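Local coordinates for peptidoglycan-recognition protein LB (Drosophila melanogaster, PDB 7NSZ), which hydrolyses the amide link between N-acetylmuramoyl groups and L-alanine in bacterial peptidoglycan, using one zinc ion, and probably scavenges active fragments by making them inactive, at residues Ala38-Ile42 / Tyr106-Gly112; Ile84-Ile90 / Gln127-Ala132; Pro147-Leu152 / Trp174-Ile180; Arg20-Arg26 / Met62-Asp67. The protein carries 1 engineered substitution. All coordinates share one frame; numbering follows the deposited sequence.

Contact 1: Ala38-Ile42 / Tyr106-Gly112; sequences APYVI and YNDKSVG
Tyr40-Ile42 and Ser110-Gly112 run side by side as parallel strands, their axes 18° apart and 4.5 Å at closest approach, with Tyr40 opposite Ser110, Val41 opposite Val111 and Ile42 opposite Gly112. They are neighbours inside the mixed sheet of the zinc amidase (PGRP) fold, and the alternation expected of parallel pairing is present: Tyr40 N donates to Lys109 O, Val111 N to Tyr40 O and Ile42 N to Val111 O, the last at 2.9 Å. On the face carrying Tyr40 and Ile42, the two tyrosines form a T-shaped pair. The planes stand at 89° with centroids 4.8 Å apart, and Tyr106 puts its CD2-CE2 edge over the middle of the Tyr40 ring. Ile42, whose side chain neighbours those of the zinc ligands His44 and His154, brings CD1 to 4.2 Å from Tyr106 CD2. Lys109 lies alongside Tyr40, CD against CE1, before its chain bends at chi3 and chi4 to take NZ to Asp108 OD1 and Lys105 O. On the face carrying Val111, its CG2 meets Ala38 CB. The type I turn Tyr106-Lys109 is pinned at Tyr106 O, which Lys109 N and Ser110 OG approach from opposite faces of the carbonyl plane, OG at 2.7 Å.

Contact 2: Ile84-Ile90 / Gln127-Ala132; sequences IGGDGMI and QMLDAA
Gln127 NE2 donates to Gly86 O over 2.9 Å in an almost straight bond, 178° at the hydrogen, with the acceptor lying in the plane of the glutamine amide. Its CG sits between backbone N and carbonyl carbon (chi1 65°), and a bend at chi2 then turns the amide toward the loop. Next to it Met128 lays its thioether along the glycines: CG is 3.3 Å from Gly85 O, SD packs on Gly86 CA, and CE reaches Ile84 O. Ala131 CB fills the notch between Ile84 CG2, at 3.8 Å, and Ile90 CG1. A water donates to both Gly88 O and Gln127 O, bridging loop and helix. Behind this shell, the type I turn Gly85-Gly88 fixes the loop, and Asp87 OD2 accepts from Met89 N at 2.9 Å as an Asx turn, while Asp87 OD1 is hydrogen-bonded to Tyr91 OH and Thr55 OG1. Gly88 has positive phi, and a CB there would crowd Gln127 CB. The loop closes the beta hairpin of strands 82-84 and 90-92, and helix 126-142 packs against it, with Ile84 and Met128 both also touching Leu115 of strand 110-115.

Contact 3: Pro147-Leu152 / Trp174-Ile180; sequences PAYKLL and WPHFTHI
Aromatic stacking brings Tyr149 and His176 together: the rings are 3° from parallel with centroids 3.9 Å apart, an offset stack in which His176 ND1 lies over the middle of the phenol ring. Tyr149 CG occupies the position between backbone N and carbonyl carbon (chi1 69°), which folds the ring back beside its own carbonyl and lets one imidazole serve both groups. Among the hydrogen bonds, His176 ND1 donates to Tyr149 O at 2.7 Å, in the carbonyl plane and on a lone pair, so the imidazole is held in rotation by its edge as well as its face. The backbones meet in a single bridge at Leu151 and Phe177: Leu151 N donates to His176 O at 3.0 Å, and Thr178 N to Leu151 O. This attaches the segment after helix 165-171 to strand 149-153, the outermost on that side of the amidase sheet. A water 2.7 Å from Tyr149 OH donates to Pro175 O. With a serine replacing Tyr149, the imidazole face would probably lose its stacking partner and the water its phenol contact. Apolar contacts complete the seam, Leu151 CD2 lying 3.6 Å from Trp174 CB, Thr178 CG2 lying across the Lys150 chain, and Leu152 CD1 meeting Ile180 CD1 at 4.0 Å.

Contact 4: Arg20-Arg26 / Met62-Asp67; sequences RSDWGAR and MRDMQD
Trp23 reaches helix residues Met62, Arg63 and Gln66 with the six-membered part of its indole. From CB, chi1 of 57° places CG between the backbone N and carbonyl carbon, and chi2 of -96° turns one ring face to Met62 CB. Along the ring, CD2 and CE3 pass under Met62 CB, a CH-pi contact 3.7 Å from the six-ring centroid and 21° off the normal. CE3 also has Arg63 CG at its edge, CZ2 meets Met62 CE, and CZ3 and CH2 end beside Gln66. Met62 SD stands higher above the same face, a distant Met-aromatic contact, while Ala25 CB and Arg20 O lie over the opposite face, both toward its rim. NE1, at the far side, bonds Thr92 O. Replacing the indole with an alanine would probably open a gap under Met62 and leave Thr92 O without this donor.

Polar grips flank the ring. Arg63 NH1 donates to Trp23 O at 2.9 Å from above the carbonyl plane. Gln66, extended beyond CG, clasps the backbone of Arg26 twice: OE1 accepts from Arg26 N on a lone pair, and NE2 donates to Arg26 O at 2.8 Å. Arg26 NH1 and NH2 both bind Asp67 OD1, a salt bridge end-on to one oxygen. The loop between strands 17-18 and 38-45 is thereby fastened to helix 55-72, with Met62 also touching Tyr91 of strand 90-92.

Overall arrangement
Contacts 1 and 2 are buried, whereas contacts 3 and 4 are only partly so and include exposed residues. Contact 1 is made mainly by paired backbone in the sheet and a tyrosine pair on one of its faces. It joins contact 3 directly, because strand 38-45 lies between strands 110-115 and 149-153: Val41 O is 2.9 Å from Leu152 N, and Tyr106 OH packs on Ile180 CD1. Contact 2 sets a glycine-rich loop on helix 126-142 through apolar packing on alanine and methionine, one side-chain amide hydrogen bond and a bridging water; it meets contact 3 where Ala132 CB touches Trp174 CH2. Contact 4, about 29 Å from contact 3 between centres, fastens another helix and adds charge pairing absent across the other three.

Contact 1: Ala38-Ile42 / Tyr106-Gly112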
loop_
_atom_site.group_PDB
_atom_site.type_symbol
_atom_site.label_atom_id
_atom_site.label_comp_id
_atom_site.label_asym_id
_atom_site.label_seq_id
_atom_site.Cartn_x
_atom_site.Cartn_y
_atom_site.Cartn_z
ATOM N N ALA A 38 8.074 5.296 10.162
ATOM C CA ALA A 38 7.664 3.879 10.088
ATOM C C ALA A 38 8.873 3.011 9.778
ATOM O O ALA A 38 9.587 3.270 8.833
ATOM C CB ALA A 38 6.656 3.698 9.000
ATOM N N PRO A 39 9.105 1.940 10.552
ATOM C CA PRO A 39 10.238 1.077 10.277
ATOM C C PRO A 39 9.978 0.039 9.194
ATOM O O PRO A 39 10.937 -0.566 8.784
ATOM C CB PRO A 39 10.494 0.421 11.647
ATOM C CG PRO A 39 9.168 0.409 12.299
ATOM C CD PRO A 39 8.528 1.718 11.892
ATOM N N TYR A 40 8.713 -0.140 8.750
ATOM C CA TYR A 40 8.365 -1.107 7.692
ATOM C C TYR A 40 7.519 -0.478 6.602
ATOM O O TYR A 40 6.696 0.436 6.835
ATOM C CB TYR A 40 7.571 -2.273 8.260
ATOM C CG TYR A 40 8.347 -3.076 9.273
ATOM C CD1 TYR A 40 8.272 -2.769 10.617
ATOM C CD2 TYR A 40 9.240 -4.061 8.860
ATOM C CE1 TYR A 40 9.004 -3.486 11.557
ATOM C CE2 TYR A 40 9.977 -4.783 9.787
ATOM C CZ TYR A 40 9.858 -4.487 11.116
ATOM O OH TYR A 40 10.616 -5.259 11.970
ATOM N N VAL A 41 7.718 -1.023 5.416
ATOM C CA VAL A 41 6.849 -0.798 4.240
ATOM C C VAL A 41 6.340 -2.167 3.836
ATOM O O VAL A 41 7.167 -3.072 3.594
ATOM C CB VAL A 41 7.574 -0.097 3.091
ATOM C CG1 VAL A 41 6.696 0.009 1.871
ATOM C CG2 VAL A 41 8.123 1.244 3.498
ATOM N N ILE A 42 5.023 -2.321 3.776
ATOM C CA ILE A 42 4.401 -3.616 3.386
ATOM C C ILE A 42 3.706 -3.416 2.065
ATOM O O ILE A 42 2.832 -2.538 1.912
ATOM C CB ILE A 42 3.394 -4.140 4.406
ATOM C CG1 ILE A 42 3.864 -3.997 5.838
ATOM C CG2 ILE A 42 2.939 -5.538 4.072
ATOM C CD1 ILE A 42 5.076 -4.737 6.160
ATOM N N TYR A 106 1.746 -5.269 12.194
ATOM C CA TYR A 106 2.519 -4.168 11.575
ATOM C C TYR A 106 1.703 -2.908 11.363
ATOM O O TYR A 106 2.218 -1.941 10.802
ATOM C CB TYR A 106 3.079 -4.630 10.235
ATOM C CG TYR A 106 4.184 -5.643 10.401
ATOM C CD1 TYR A 106 3.927 -6.983 10.649
ATOM C CD2 TYR A 106 5.500 -5.244 10.338
ATOM C CE1 TYR A 106 4.953 -7.901 10.803
ATOM C CE2 TYR A 106 6.545 -6.122 10.541
ATOM C CZ TYR A 106 6.262 -7.456 10.751
ATOM O OH TYR A 106 7.287 -8.350 10.886
ATOM N N ASN A 107 0.418 -2.912 11.733
ATOM C CA ASN A 107 -0.470 -1.787 11.348
ATOM C C ASN A 107 -0.058 -0.478 11.995
ATOM O O ASN A 107 -0.255 0.592 11.394
ATOM C CB ASN A 107 -1.916 -2.128 11.686
ATOM C CG ASN A 107 -2.485 -3.116 10.702
ATOM O OD1 ASN A 107 -2.298 -2.998 9.486
ATOM N ND2 ASN A 107 -3.219 -4.088 11.214
ATOM N N ASP A 108 0.557 -0.527 13.182
ATOM C CA ASP A 108 0.987 0.700 13.892
ATOM C C ASP A 108 2.487 0.951 13.672
ATOM O O ASP A 108 3.047 1.726 14.439
ATOM C CB ASP A 108 0.701 0.567 15.393
ATOM C CG ASP A 108 1.564 -0.530 16.035
ATOM O OD1 ASP A 108 2.235 -1.331 15.324
ATOM O OD2 ASP A 108 1.500 -0.631 17.278
ATOM N N LYS A 109 3.105 0.381 12.643
ATOM C CA LYS A 109 4.567 0.584 12.449
ATOM C C LYS A 109 4.947 0.420 10.973
ATOM O O LYS A 109 6.095 0.074 10.641
ATOM C CB LYS A 109 5.335 -0.409 13.326
ATOM C CG LYS A 109 5.017 -1.863 13.050
ATOM C CD LYS A 109 5.853 -2.891 13.827
ATOM C CE LYS A 109 5.584 -2.866 15.312
ATOM N NZ LYS A 109 4.273 -3.450 15.674
ATOM N N SER A 110 4.017 0.702 10.051
ATOM C CA SER A 110 4.266 0.459 8.624
ATOM C C SER A 110 3.521 1.464 7.763
ATOM O O SER A 110 2.522 2.061 8.218
ATOM C CB SER A 110 3.956 -0.940 8.270
ATOM O OG SER A 110 2.528 -1.191 8.188
ATOM N N VAL A 111 3.991 1.546 6.527
ATOM C CA VAL A 111 3.235 2.107 5.412
ATOM C C VAL A 111 2.790 0.916 4.605
ATOM O O VAL A 111 3.624 0.195 4.041
ATOM C CB VAL A 111 4.064 3.107 4.602
ATOM C CG1 VAL A 111 3.268 3.708 3.480
ATOM C CG2 VAL A 111 4.668 4.141 5.491
ATOM N N GLY A 112 1.483 0.741 4.493
ATOM C CA GLY A 112 0.869 -0.296 3.658
ATOM C C GLY A 112 0.497 0.247 2.291
ATOM O O GLY A 112 -0.395 1.105 2.229
#

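Contact 2: Ile84-Ile90 / Gln127-Ala132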
loop_
_atom_site.group_PDB
_atom_site.type_symbol
_atom_site.label_atom_id
_atom_site.label_comp_id
_atom_site.label_asym_id
_atom_site.label_seq_id
_atom_site.Cartn_x
_atom_site.Cartn_y
_atom_site.Cartn_z
ATOM N N ILE A 84 -1.823 2.631 -5.443
ATOM C CA ILE A 84 -1.149 2.953 -6.715
ATOM C C ILE A 84 -2.017 2.480 -7.867
ATOM O O ILE A 84 -2.390 1.279 -7.909
ATOM C CB ILE A 84 0.223 2.280 -6.785
ATOM C CG1 ILE A 84 1.092 2.474 -5.548
ATOM C CG2 ILE A 84 0.944 2.681 -8.067
ATOM C CD1 ILE A 84 1.564 3.784 -5.365
ATOM N N GLY A 85 -2.335 3.374 -8.787
ATOM C CA GLY A 85 -3.119 2.992 -9.968
ATOM C C GLY A 85 -2.225 2.740 -11.186
ATOM O O GLY A 85 -1.085 3.167 -11.232
ATOM N N GLY A 86 -2.820 2.090 -12.186
ATOM C CA GLY A 86 -2.192 1.866 -13.501
ATOM C C GLY A 86 -2.130 3.136 -14.316
ATOM O O GLY A 86 -1.468 3.130 -15.367
ATOM N N ASP A 87 -2.739 4.221 -13.823
ATOM C CA ASP A 87 -2.500 5.572 -14.357
ATOM C C ASP A 87 -1.160 6.127 -13.898
ATOM O O ASP A 87 -0.826 7.244 -14.278
ATOM C CB ASP A 87 -3.637 6.504 -13.950
ATOM C CG ASP A 87 -3.822 6.660 -12.451
ATOM O OD1 ASP A 87 -4.706 7.472 -12.050
ATOM O OD2 ASP A 87 -3.124 5.923 -11.649
ATOM N N GLY A 88 -0.435 5.416 -13.041
ATOM C CA GLY A 88 0.826 5.909 -12.485
ATOM C C GLY A 88 0.662 6.935 -11.370
ATOM O O GLY A 88 1.688 7.533 -10.935
ATOM N N MET A 89 -0.564 7.085 -10.867
ATOM C CA MET A 89 -0.816 8.039 -9.774
ATOM C C MET A 89 -0.799 7.308 -8.443
ATOM O O MET A 89 -1.052 6.088 -8.326
ATOM C CB MET A 89 -2.164 8.721 -9.998
ATOM C CG MET A 89 -2.193 9.529 -11.237
ATOM S SD MET A 89 -1.030 10.915 -11.321
ATOM C CE MET A 89 -0.435 10.591 -12.978
ATOM N N ILE A 90 -0.550 8.082 -7.375
ATOM C CA ILE A 90 -0.614 7.589 -5.988
ATOM C C ILE A 90 -1.844 8.194 -5.333
ATOM O O ILE A 90 -2.054 9.407 -5.448
ATOM C CB ILE A 90 0.655 7.953 -5.237
ATOM C CG1 ILE A 90 1.878 7.434 -5.971
ATOM C CG2 ILE A 90 0.597 7.469 -3.772
ATOM C CD1 ILE A 90 3.118 8.115 -5.674
ATOM N N GLN A 127 4.993 2.213 -14.782
ATOM C CA GLN A 127 4.528 3.442 -14.087
ATOM C C GLN A 127 4.050 3.121 -12.666
ATOM O O GLN A 127 4.146 3.998 -11.799
ATOM C CB GLN A 127 3.470 4.190 -14.904
ATOM C CG GLN A 127 2.154 3.472 -15.111
ATOM C CD GLN A 127 2.102 2.560 -16.313
ATOM O OE1 GLN A 127 3.154 2.189 -16.843
ATOM N NE2 GLN A 127 0.900 2.139 -16.668
ATOM N N MET A 128 3.496 1.933 -12.436
ATOM C CA MET A 128 3.058 1.524 -11.075
ATOM C C MET A 128 4.292 1.257 -10.227
ATOM O O MET A 128 4.334 1.648 -9.067
ATOM C CB MET A 128 2.142 0.308 -11.127
ATOM C CG MET A 128 0.837 0.588 -11.842
ATOM S SD MET A 128 -0.283 -0.821 -11.726
ATOM C CE MET A 128 -0.714 -0.683 -9.996
ATOM N N LEU A 129 5.279 0.549 -10.773
ATOM C CA LEU A 129 6.499 0.224 -9.996
ATOM C C LEU A 129 7.260 1.501 -9.632
ATOM O O LEU A 129 7.664 1.697 -8.486
ATOM C CB LEU A 129 7.394 -0.737 -10.762
ATOM C CG LEU A 129 6.733 -2.037 -11.176
ATOM C CD1 LEU A 129 7.724 -2.852 -12.037
ATOM C CD2 LEU A 129 6.197 -2.866 -10.025
ATOM N N ASP A 130 7.395 2.403 -10.597
ATOM C CA ASP A 130 8.028 3.706 -10.365
ATOM C C ASP A 130 7.253 4.523 -9.323
ATOM O O ASP A 130 7.872 5.138 -8.430
ATOM C CB ASP A 130 8.114 4.470 -11.678
ATOM C CG ASP A 130 9.196 3.956 -12.627
ATOM O OD1 ASP A 130 10.032 3.145 -12.180
ATOM O OD2 ASP A 130 9.233 4.463 -13.771
ATOM N N ALA A 131 5.916 4.558 -9.424
ATOM C CA ALA A 131 5.132 5.321 -8.435
ATOM C C ALA A 131 5.381 4.790 -7.034
ATOM O O ALA A 131 5.546 5.559 -6.084
ATOM C CB ALA A 131 3.691 5.246 -8.784
ATOM N N ALA A 132 5.400 3.466 -6.847
ATOM C CA ALA A 132 5.585 2.887 -5.501
ATOM C C ALA A 132 6.944 3.300 -4.975
ATOM O O ALA A 132 7.058 3.690 -3.849
ATOM C CB ALA A 132 5.372 1.398 -5.486
HETATM O O HOH W 1 4.348 6.761 -11.955
#

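Contact 3: Pro147-Leu152 / Trp174-Ile180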
loop_
_atom_site.group_PDB
_atom_site.type_symbol
_atom_site.label_atom_id
_atom_site.label_comp_id
_atom_site.label_asym_id
_atom_site.label_seq_id
_atom_site.Cartn_x
_atom_site.Cartn_y
_atom_site.Cartn_z
ATOM N N PRO A 147 14.853 5.816 7.401
ATOM C CA PRO A 147 15.831 5.641 6.336
ATOM C C PRO A 147 16.396 4.219 6.224
ATOM O O PRO A 147 16.788 3.890 5.160
ATOM C CB PRO A 147 16.964 6.631 6.675
ATOM C CG PRO A 147 16.759 6.974 8.125
ATOM C CD PRO A 147 15.280 6.790 8.415
ATOM N N ALA A 148 16.330 3.443 7.293
ATOM C CA ALA A 148 16.686 2.004 7.305
ATOM C C ALA A 148 15.443 1.114 7.351
ATOM O O ALA A 148 15.497 -0.004 7.912
ATOM C CB ALA A 148 17.575 1.712 8.481
ATOM N N TYR A 149 14.386 1.538 6.658
ATOM C CA TYR A 149 13.142 0.731 6.638
ATOM C C TYR A 149 13.436 -0.675 6.112
ATOM O O TYR A 149 14.315 -0.907 5.259
ATOM C CB TYR A 149 12.050 1.468 5.851
ATOM C CG TYR A 149 12.312 1.552 4.383
ATOM C CD1 TYR A 149 11.849 0.597 3.499
ATOM C CD2 TYR A 149 13.056 2.601 3.846
ATOM C CE1 TYR A 149 12.153 0.629 2.161
ATOM C CE2 TYR A 149 13.336 2.660 2.492
ATOM C CZ TYR A 149 12.863 1.691 1.633
ATOM O OH TYR A 149 13.104 1.690 0.282
ATOM N N LYS A 150 12.581 -1.590 6.544
ATOM C CA LYS A 150 12.533 -2.943 5.962
ATOM C C LYS A 150 11.327 -3.058 5.041
ATOM O O LYS A 150 10.192 -2.659 5.467
ATOM C CB LYS A 150 12.486 -4.033 7.018
ATOM C CG LYS A 150 13.805 -4.146 7.768
ATOM C CD LYS A 150 13.742 -5.033 8.989
ATOM C CE LYS A 150 15.049 -5.010 9.742
ATOM N NZ LYS A 150 15.079 -3.920 10.751
ATOM N N LEU A 151 11.522 -3.567 3.849
ATOM C CA LEU A 151 10.477 -3.787 2.835
ATOM C C LEU A 151 10.022 -5.246 2.872
ATOM O O LEU A 151 10.898 -6.165 2.734
ATOM C CB LEU A 151 11.015 -3.374 1.449
ATOM C CG LEU A 151 10.053 -3.590 0.294
ATOM C CD1 LEU A 151 8.984 -2.495 0.305
ATOM C CD2 LEU A 151 10.826 -3.586 -1.008
ATOM N N LEU A 152 8.700 -5.465 2.964
ATOM C CA LEU A 152 8.117 -6.831 3.023
ATOM C C LEU A 152 6.896 -6.922 2.130
ATOM O O LEU A 152 6.287 -5.902 1.822
ATOM C CB LEU A 152 7.663 -7.139 4.454
ATOM C CG LEU A 152 8.692 -7.067 5.548
ATOM C CD1 LEU A 152 7.994 -7.120 6.919
ATOM C CD2 LEU A 152 9.722 -8.193 5.426
ATOM N N TRP A 174 13.940 -5.057 -4.906
ATOM C CA TRP A 174 14.011 -3.649 -4.495
ATOM C C TRP A 174 14.986 -3.475 -3.339
ATOM O O TRP A 174 15.173 -4.348 -2.486
ATOM C CB TRP A 174 12.627 -3.105 -4.101
ATOM C CG TRP A 174 11.654 -2.997 -5.225
ATOM C CD1 TRP A 174 11.794 -3.485 -6.494
ATOM C CD2 TRP A 174 10.326 -2.473 -5.147
ATOM N NE1 TRP A 174 10.665 -3.244 -7.211
ATOM C CE2 TRP A 174 9.745 -2.613 -6.420
ATOM C CE3 TRP A 174 9.600 -1.815 -4.134
ATOM C CZ2 TRP A 174 8.443 -2.202 -6.708
ATOM C CZ3 TRP A 174 8.319 -1.406 -4.416
ATOM C CH2 TRP A 174 7.754 -1.580 -5.677
ATOM N N PRO A 175 15.539 -2.253 -3.220
ATOM C CA PRO A 175 16.259 -1.864 -2.020
ATOM C C PRO A 175 15.440 -2.161 -0.761
ATOM O O PRO A 175 14.230 -1.914 -0.695
ATOM C CB PRO A 175 16.488 -0.344 -2.136
ATOM C CG PRO A 175 16.192 0.003 -3.560
ATOM C CD PRO A 175 15.416 -1.142 -4.175
ATOM N N HIS A 176 16.124 -2.610 0.248
ATOM C CA HIS A 176 15.598 -2.744 1.627
ATOM C C HIS A 176 14.724 -3.997 1.778
ATOM O O HIS A 176 14.262 -4.228 2.900
ATOM C CB HIS A 176 14.819 -1.490 2.068
ATOM C CG HIS A 176 15.659 -0.264 2.201
ATOM N ND1 HIS A 176 15.858 0.332 3.403
ATOM C CD2 HIS A 176 16.344 0.460 1.282
ATOM C CE1 HIS A 176 16.651 1.407 3.227
ATOM N NE2 HIS A 176 16.952 1.483 1.940
ATOM N N PHE A 177 14.515 -4.786 0.744
ATOM C CA PHE A 177 13.777 -6.057 0.873
ATOM C C PHE A 177 14.509 -6.944 1.858
ATOM O O PHE A 177 15.763 -7.010 1.839
ATOM C CB PHE A 177 13.669 -6.748 -0.476
ATOM C CG PHE A 177 12.943 -8.056 -0.353
ATOM C CD1 PHE A 177 11.556 -8.113 -0.217
ATOM C CD2 PHE A 177 13.665 -9.246 -0.343
ATOM C CE1 PHE A 177 10.920 -9.326 -0.020
ATOM C CE2 PHE A 177 13.007 -10.456 -0.156
ATOM C CZ PHE A 177 11.640 -10.494 -0.036
ATOM N N THR A 178 13.770 -7.610 2.713
ATOM C CA THR A 178 14.387 -8.546 3.656
ATOM C C THR A 178 13.461 -9.696 3.985
ATOM O O THR A 178 12.279 -9.702 3.628
ATOM C CB THR A 178 14.816 -7.826 4.931
ATOM O OG1 THR A 178 15.676 -8.653 5.720
ATOM C CG2 THR A 178 13.642 -7.385 5.776
ATOM N N HIS A 179 14.046 -10.739 4.578
ATOM C CA HIS A 179 13.306 -11.888 5.141
ATOM C C HIS A 179 13.331 -11.816 6.661
ATOM O O HIS A 179 14.376 -11.610 7.260
ATOM C CB HIS A 179 13.838 -13.224 4.622
ATOM C CG HIS A 179 13.462 -13.507 3.229
ATOM N ND1 HIS A 179 12.312 -14.133 2.859
ATOM C CD2 HIS A 179 14.117 -13.215 2.090
ATOM C CE1 HIS A 179 12.294 -14.270 1.539
ATOM N NE2 HIS A 179 13.398 -13.676 1.044
ATOM N N ILE A 180 12.150 -11.987 7.268
ATOM C CA ILE A 180 11.972 -12.023 8.734
ATOM C C ILE A 180 12.884 -13.113 9.350
ATOM O O ILE A 180 13.540 -12.813 10.337
ATOM C CB ILE A 180 10.484 -12.233 9.108
ATOM C CG1 ILE A 180 9.582 -11.099 8.586
ATOM C CG2 ILE A 180 10.367 -12.428 10.615
ATOM C CD1 ILE A 180 9.863 -9.793 9.209
HETATM O O HOH W 2 12.475 -0.118 -1.610
#

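Contact 4: Arg20-Arg26 / Met62-Asp67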
loop_
_atom_site.group_PDB
_atom_site.type_symbol
_atom_site.label_atom_id
_atom_site.label_comp_id
_atom_site.label_asym_id
_atom_site.label_seq_id
_atom_site.Cartn_x
_atom_site.Cartn_y
_atom_site.Cartn_z
ATOM N N ARG A 20 -7.327 12.317 -0.547
ATOM C CA ARG A 20 -8.593 11.594 -0.323
ATOM C C ARG A 20 -9.770 12.293 -1.031
ATOM O O ARG A 20 -10.572 11.633 -1.729
ATOM C CB ARG A 20 -8.853 11.498 1.176
ATOM C CG ARG A 20 -7.898 10.590 1.932
ATOM C CD ARG A 20 -8.225 10.600 3.407
ATOM N NE ARG A 20 -9.530 9.996 3.676
ATOM C CZ ARG A 20 -9.702 8.734 3.975
ATOM N NH1 ARG A 20 -8.675 7.893 4.017
ATOM N NH2 ARG A 20 -10.897 8.260 4.260
ATOM N N SER A 21 -9.848 13.631 -0.944
ATOM C CA SER A 21 -10.969 14.381 -1.597
ATOM C C SER A 21 -10.861 14.232 -3.117
ATOM O O SER A 21 -11.896 14.122 -3.800
ATOM C CB SER A 21 -11.007 15.815 -1.160
ATOM O OG SER A 21 -9.781 16.446 -1.433
ATOM N N ASP A 22 -9.649 14.133 -3.620
ATOM C CA ASP A 22 -9.400 13.962 -5.070
ATOM C C ASP A 22 -10.092 12.718 -5.586
ATOM O O ASP A 22 -10.500 12.749 -6.753
ATOM C CB ASP A 22 -7.910 13.951 -5.425
ATOM C CG ASP A 22 -7.175 15.273 -5.324
ATOM O OD1 ASP A 22 -7.868 16.363 -5.372
ATOM O OD2 ASP A 22 -5.922 15.247 -5.273
ATOM N N TRP A 23 -10.198 11.625 -4.825
ATOM C CA TRP A 23 -10.861 10.395 -5.308
ATOM C C TRP A 23 -12.250 10.241 -4.716
ATOM O O TRP A 23 -12.836 9.211 -4.886
ATOM C CB TRP A 23 -9.952 9.150 -5.161
ATOM C CG TRP A 23 -9.419 8.805 -3.791
ATOM C CD1 TRP A 23 -8.189 9.152 -3.299
ATOM C CD2 TRP A 23 -10.015 7.915 -2.839
ATOM N NE1 TRP A 23 -7.989 8.546 -2.086
ATOM C CE2 TRP A 23 -9.099 7.826 -1.752
ATOM C CE3 TRP A 23 -11.228 7.224 -2.762
ATOM C CZ2 TRP A 23 -9.357 7.015 -0.654
ATOM C CZ3 TRP A 23 -11.480 6.465 -1.641
ATOM C CH2 TRP A 23 -10.534 6.336 -0.627
ATOM N N GLY A 24 -12.718 11.243 -3.973
ATOM C CA GLY A 24 -14.096 11.236 -3.455
ATOM C C GLY A 24 -14.281 10.293 -2.278
ATOM O O GLY A 24 -15.375 9.705 -2.135
ATOM N N ALA A 25 -13.272 10.171 -1.415
ATOM C CA ALA A 25 -13.298 9.267 -0.260
ATOM C C ALA A 25 -14.417 9.692 0.686
ATOM O O ALA A 25 -14.599 10.889 0.868
ATOM C CB ALA A 25 -11.981 9.325 0.452
ATOM N N ARG A 26 -15.015 8.736 1.334
ATOM C CA ARG A 26 -15.836 8.948 2.540
ATOM C C ARG A 26 -14.883 9.284 3.684
ATOM O O ARG A 26 -13.699 8.796 3.639
ATOM C CB ARG A 26 -16.579 7.636 2.810
ATOM C CG ARG A 26 -17.561 7.557 3.981
ATOM C CD ARG A 26 -18.274 6.210 4.048
ATOM N NE ARG A 26 -18.889 5.944 2.765
ATOM C CZ ARG A 26 -18.533 5.059 1.837
ATOM N NH1 ARG A 26 -17.593 4.156 1.995
ATOM N NH2 ARG A 26 -19.173 5.073 0.677
ATOM N N MET A 62 -10.374 2.921 -5.839
ATOM C CA MET A 62 -10.132 3.341 -4.452
ATOM C C MET A 62 -11.470 3.383 -3.700
ATOM O O MET A 62 -11.547 2.869 -2.579
ATOM C CB MET A 62 -9.456 4.716 -4.402
ATOM C CG MET A 62 -8.003 4.702 -4.872
ATOM S SD MET A 62 -6.904 3.741 -3.805
ATOM C CE MET A 62 -6.966 4.657 -2.285
ATOM N N ARG A 63 -12.521 3.952 -4.294
ATOM C CA ARG A 63 -13.848 3.968 -3.621
ATOM C C ARG A 63 -14.358 2.550 -3.444
ATOM O O ARG A 63 -14.994 2.263 -2.404
ATOM C CB ARG A 63 -14.840 4.835 -4.397
ATOM C CG ARG A 63 -14.472 6.301 -4.368
ATOM C CD ARG A 63 -15.550 7.241 -4.914
ATOM N NE ARG A 63 -15.938 6.915 -6.280
ATOM C CZ ARG A 63 -15.398 7.488 -7.344
ATOM N NH1 ARG A 63 -14.355 8.276 -7.228
ATOM N NH2 ARG A 63 -15.844 7.191 -8.552
ATOM N N ASP A 64 -14.187 1.699 -4.420
ATOM C CA ASP A 64 -14.641 0.303 -4.266
ATOM C C ASP A 64 -13.948 -0.379 -3.080
ATOM O O ASP A 64 -14.595 -1.151 -2.306
ATOM C CB ASP A 64 -14.445 -0.430 -5.591
ATOM C CG ASP A 64 -15.429 -0.041 -6.688
ATOM O OD1 ASP A 64 -16.405 0.659 -6.397
ATOM O OD2 ASP A 64 -15.157 -0.408 -7.838
ATOM N N MET A 65 -12.641 -0.244 -2.938
ATOM C CA MET A 65 -11.929 -0.820 -1.769
ATOM C C MET A 65 -12.419 -0.166 -0.494
ATOM O O MET A 65 -12.646 -0.911 0.496
ATOM C CB MET A 65 -10.413 -0.649 -1.913
ATOM C CG MET A 65 -9.835 -1.486 -3.046
ATOM S SD MET A 65 -8.017 -1.475 -3.109
ATOM C CE MET A 65 -7.750 0.169 -3.739
ATOM N N GLN A 66 -12.529 1.144 -0.487
ATOM C CA GLN A 66 -13.025 1.801 0.745
ATOM C C GLN A 66 -14.418 1.276 1.116
ATOM O O GLN A 66 -14.653 1.067 2.320
ATOM C CB GLN A 66 -13.046 3.309 0.604
ATOM C CG GLN A 66 -13.328 3.980 1.923
ATOM C CD GLN A 66 -13.533 5.468 1.839
ATOM O OE1 GLN A 66 -14.177 5.948 0.907
ATOM N NE2 GLN A 66 -13.002 6.170 2.828
ATOM N N ASP A 67 -15.276 1.118 0.134
ATOM C CA ASP A 67 -16.669 0.640 0.346
ATOM C C ASP A 67 -16.643 -0.782 0.909
ATOM O O ASP A 67 -17.345 -1.114 1.896
ATOM C CB ASP A 67 -17.504 0.697 -0.919
ATOM C CG ASP A 67 -17.864 2.102 -1.377
ATOM O OD1 ASP A 67 -17.619 3.076 -0.632
ATOM O OD2 ASP A 67 -18.464 2.153 -2.522
HETATM O O HOH W 3 -19.982 4.393 -2.127
#